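Oxaloacetate acetyl hydrolase (Cryphonectria parasitica, PDB 3LYE) is an enzyme of the phosphoenolpyruvate phosphomutase family, built on a TIM-barrel fold. Local coordinates at residues A[121-126]-A[166-171]. Residues are numbered along the deposited sequence; the frame is centred on the assembly and turned at random.
Sequences HLEDQI and IARTDA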
ATOM      1  N   HIS A 121      -0.533  -8.392  20.969  1.00  8.16           N
ATOM      2  CA  HIS A 121      -1.640  -9.011  21.702  1.00  9.34           C
ATOM      3  C   HIS A 121      -2.668  -9.559  20.716  1.00  8.95           C
ATOM      4  O   HIS A 121      -3.064  -8.908  19.738  1.00  9.32           O
ATOM      5  CB  HIS A 121      -2.216  -8.144  22.813  1.00  9.65           C
ATOM      6  CG  HIS A 121      -2.812  -6.829  22.411  1.00 10.24           C
ATOM      7  ND1 HIS A 121      -4.075  -6.701  21.875  1.00 10.98           N
ATOM      8  CD2 HIS A 121      -2.363  -5.571  22.622  1.00 10.13           C
ATOM      9  CE1 HIS A 121      -4.357  -5.411  21.747  1.00  9.97           C
ATOM     10  NE2 HIS A 121      -3.325  -4.704  22.164  1.00 10.12           N
ATOM     11  N   LEU A 122      -3.103 -10.779  21.035  1.00  9.45           N
ATOM     12  CA  LEU A 122      -4.036 -11.597  20.239  1.00  8.82           C
ATOM     13  C   LEU A 122      -5.176 -11.993  21.146  1.00 10.13           C
ATOM     14  O   LEU A 122      -4.947 -12.599  22.177  1.00 11.29           O
ATOM     15  CB  LEU A 122      -3.229 -12.805  19.740  1.00  9.53           C
ATOM     16  CG  LEU A 122      -3.963 -13.897  18.988  1.00  9.98           C
ATOM     17  CD1 LEU A 122      -4.728 -13.348  17.812  1.00 10.29           C
ATOM     18  CD2 LEU A 122      -2.936 -14.938  18.511  1.00  9.97           C
ATOM     19  N   GLU A 123      -6.390 -11.661  20.736  1.00 11.70           N
ATOM     20  CA  GLU A 123      -7.581 -11.864  21.518  1.00 11.57           C
ATOM     21  C   GLU A 123      -8.534 -12.930  21.094  1.00 14.41           C
ATOM     22  O   GLU A 123      -8.361 -13.581  20.065  1.00 14.87           O
ATOM     23  CB  GLU A 123      -8.305 -10.495  21.596  1.00 13.02           C
ATOM     24  CG  GLU A 123      -8.995 -10.109  20.298  1.00 14.27           C
ATOM     25  CD  GLU A 123      -9.110  -8.604  20.063  1.00 16.59           C
ATOM     26  OE1 GLU A 123     -10.037  -8.195  19.344  1.00 20.38           O
ATOM     27  OE2 GLU A 123      -8.257  -7.841  20.538  1.00 15.58           O
ATOM     28  N   ASP A 124      -9.522 -13.126  21.969  1.00 16.06           N
ATOM     29  CA  ASP A 124     -10.567 -14.117  21.791  1.00 16.94           C
ATOM     30  C   ASP A 124     -11.881 -13.577  21.267  1.00 18.50           C
ATOM     31  O   ASP A 124     -12.868 -14.289  21.290  1.00 20.45           O
ATOM     32  CB  ASP A 124     -10.754 -14.946  23.075  1.00 16.84           C
ATOM     33  CG  ASP A 124     -11.119 -14.112  24.288  1.00 17.85           C
ATOM     34  OD1 ASP A 124     -11.403 -14.745  25.321  1.00 19.92           O
ATOM     35  OD2 ASP A 124     -11.044 -12.863  24.221  1.00 18.89           O
ATOM     36  N   GLN A 125     -11.918 -12.342  20.775  1.00 19.51           N
ATOM     37  CA  GLN A 125     -13.184 -11.816  20.250  1.00 20.76           C
ATOM     38  C   GLN A 125     -13.568 -12.407  18.905  1.00 23.11           C
ATOM     39  O   GLN A 125     -12.743 -12.984  18.203  1.00 26.16           O
ATOM     40  CB  GLN A 125     -13.068 -10.326  19.983  1.00 23.07           C
ATOM     41  CG  GLN A 125     -12.922  -9.518  21.168  1.00 22.66           C
ATOM     42  CD  GLN A 125     -13.207  -8.049  20.872  1.00 27.70           C
ATOM     43  OE1 GLN A 125     -14.242  -7.689  20.337  1.00 33.94           O
ATOM     44  NE2 GLN A 125     -12.284  -7.218  21.225  1.00 24.52           N
ATOM     45  N   ILE A 126     -14.830 -12.258  18.529  1.00 22.52           N
ATOM     46  CA  ILE A 126     -15.269 -12.762  17.247  1.00 25.52           C
ATOM     47  C   ILE A 126     -14.596 -11.807  16.270  1.00 28.33           C
ATOM     48  O   ILE A 126     -14.361 -10.647  16.589  1.00 31.07           O
ATOM     49  CB  ILE A 126     -16.796 -12.767  17.132  1.00 28.42           C
ATOM     50  CG1 ILE A 126     -17.312 -14.062  17.730  1.00 28.79           C
ATOM     51  CG2 ILE A 126     -17.248 -12.633  15.701  1.00 31.85           C
ATOM     52  CD1 ILE A 126     -16.966 -14.186  19.145  1.00 30.42           C
ATOM     53  N   ILE A 166       1.348 -11.832  23.533  1.00  8.79           N
ATOM     54  CA  ILE A 166       0.465 -11.513  24.627  1.00  8.94           C
ATOM     55  C   ILE A 166      -0.898 -12.059  24.313  1.00  9.51           C
ATOM     56  O   ILE A 166      -1.509 -11.736  23.286  1.00 10.70           O
ATOM     57  CB  ILE A 166       0.369  -9.981  24.833  1.00  9.70           C
ATOM     58  CG1 ILE A 166       1.737  -9.382  25.155  1.00  9.96           C
ATOM     59  CG2 ILE A 166      -0.693  -9.630  25.906  1.00 11.62           C
ATOM     60  CD1 ILE A 166       2.008  -8.055  24.401  1.00 11.00           C
ATOM     61  N   ALA A 167      -1.373 -12.940  25.195  1.00 10.07           N
ATOM     62  CA  ALA A 167      -2.682 -13.545  25.065  1.00 10.91           C
ATOM     63  C   ALA A 167      -3.694 -12.665  25.760  1.00 11.33           C
ATOM     64  O   ALA A 167      -3.664 -12.538  26.977  1.00 12.66           O
ATOM     65  CB  ALA A 167      -2.712 -14.952  25.675  1.00 10.71           C
ATOM     66  N   ARG A 168      -4.590 -12.084  24.986  1.00 12.07           N
ATOM     67  CA  ARG A 168      -5.644 -11.221  25.514  1.00 13.43           C
ATOM     68  C   ARG A 168      -6.987 -11.939  25.542  1.00 13.67           C
ATOM     69  O   ARG A 168      -7.324 -12.654  24.599  1.00 14.98           O
ATOM     70  CB  ARG A 168      -5.801  -9.980  24.612  1.00 12.18           C
ATOM     71  CG  ARG A 168      -7.078  -9.172  24.865  1.00 13.72           C
ATOM     72  CD  ARG A 168      -7.053  -7.878  24.105  1.00 14.57           C
ATOM     73  NE  ARG A 168      -8.395  -7.352  23.971  1.00 15.95           N
ATOM     74  CZ  ARG A 168      -8.672  -6.132  23.536  1.00 17.67           C
ATOM     75  NH1 ARG A 168      -7.693  -5.291  23.247  1.00 18.84           N
ATOM     76  NH2 ARG A 168      -9.929  -5.740  23.411  1.00 20.18           N
ATOM     77  N   THR A 169      -7.726 -11.744  26.635  1.00 14.33           N
ATOM     78  CA  THR A 169      -9.047 -12.309  26.758  1.00 15.46           C
ATOM     79  C   THR A 169      -9.993 -11.153  27.064  1.00 17.34           C
ATOM     80  O   THR A 169      -9.765 -10.332  27.957  1.00 19.29           O
ATOM     81  CB  THR A 169      -9.235 -13.454  27.785  1.00 16.76           C
ATOM     82  OG1 THR A 169     -10.612 -13.854  27.779  1.00 18.63           O
ATOM     83  CG2 THR A 169      -8.866 -13.071  29.158  1.00 16.20           C
ATOM     84  N   ASP A 170     -11.065 -11.149  26.300  1.00 18.19           N
ATOM     85  CA  ASP A 170     -12.135 -10.177  26.403  1.00 17.91           C
ATOM     86  C   ASP A 170     -13.367 -10.863  26.997  1.00 19.34           C
ATOM     87  O   ASP A 170     -14.467 -10.341  26.896  1.00 22.61           O
ATOM     88  CB  ASP A 170     -12.489  -9.693  25.007  1.00 17.87           C
ATOM     89  CG  ASP A 170     -11.510  -8.681  24.491  1.00 21.97           C
ATOM     90  OD1 ASP A 170     -11.551  -7.549  24.992  1.00 23.84           O
ATOM     91  OD2 ASP A 170     -10.707  -9.009  23.600  1.00 21.46           O
ATOM     92  N   ALA A 171     -13.174 -12.010  27.645  1.00 18.46           N
ATOM     93  CA  ALA A 171     -14.283 -12.764  28.231  1.00 19.05           C
ATOM     94  C   ALA A 171     -14.875 -12.289  29.566  1.00 21.83           C
ATOM     95  O   ALA A 171     -15.902 -12.818  29.986  1.00 23.66           O
ATOM     96  CB  ALA A 171     -13.856 -14.231  28.404  1.00 18.83           C
TER
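Asp124 OD1 is gripped twice: Thr169 OG1 donates to it at 2.7 Å, and Arg183 of helix 177-189 adds a salt bridge. These groups lie where two neighbouring parallel strands of the TIM barrel, 119-122 and 164-169, run out into their C-terminal loops. The other carboxylate oxygen, Asp124 OD2, offers its syn lone pair to the backbone Asp170 N at 2.7 Å, in a nearly straight bond (167° at the hydrogen). With CG between its own backbone N and carbonyl carbon (chi1 59°), the Asp124 carboxylate is turned toward the end of strand 164-169, where both partners wait. At the strand's last residue, Thr169 OG1 also accepts from Ala171 N, forming an ST turn. Arg168, extended from CG to NE, holds the Asp170 carboxylate side-on, NE to OD2 and NH2 to OD1, both at 2.9 Å; Lys137 shares OD1. The side chain of Glu123 lies near a bound calcium ion, and its OE2 sits 3.4 Å above the centre of the Arg168 guanidinium plane, pairing by charge alone. Within the sheet, Leu122 N hydrogen-bonds to Ile166 O and Arg168 N to Leu122 O, joining the parallel strands. Beside the arginine, the His121 ring, hydrogen-bonded through NE2 to Tyr50 OH, brings CE1 to 3.7 Å from Arg168 NH1.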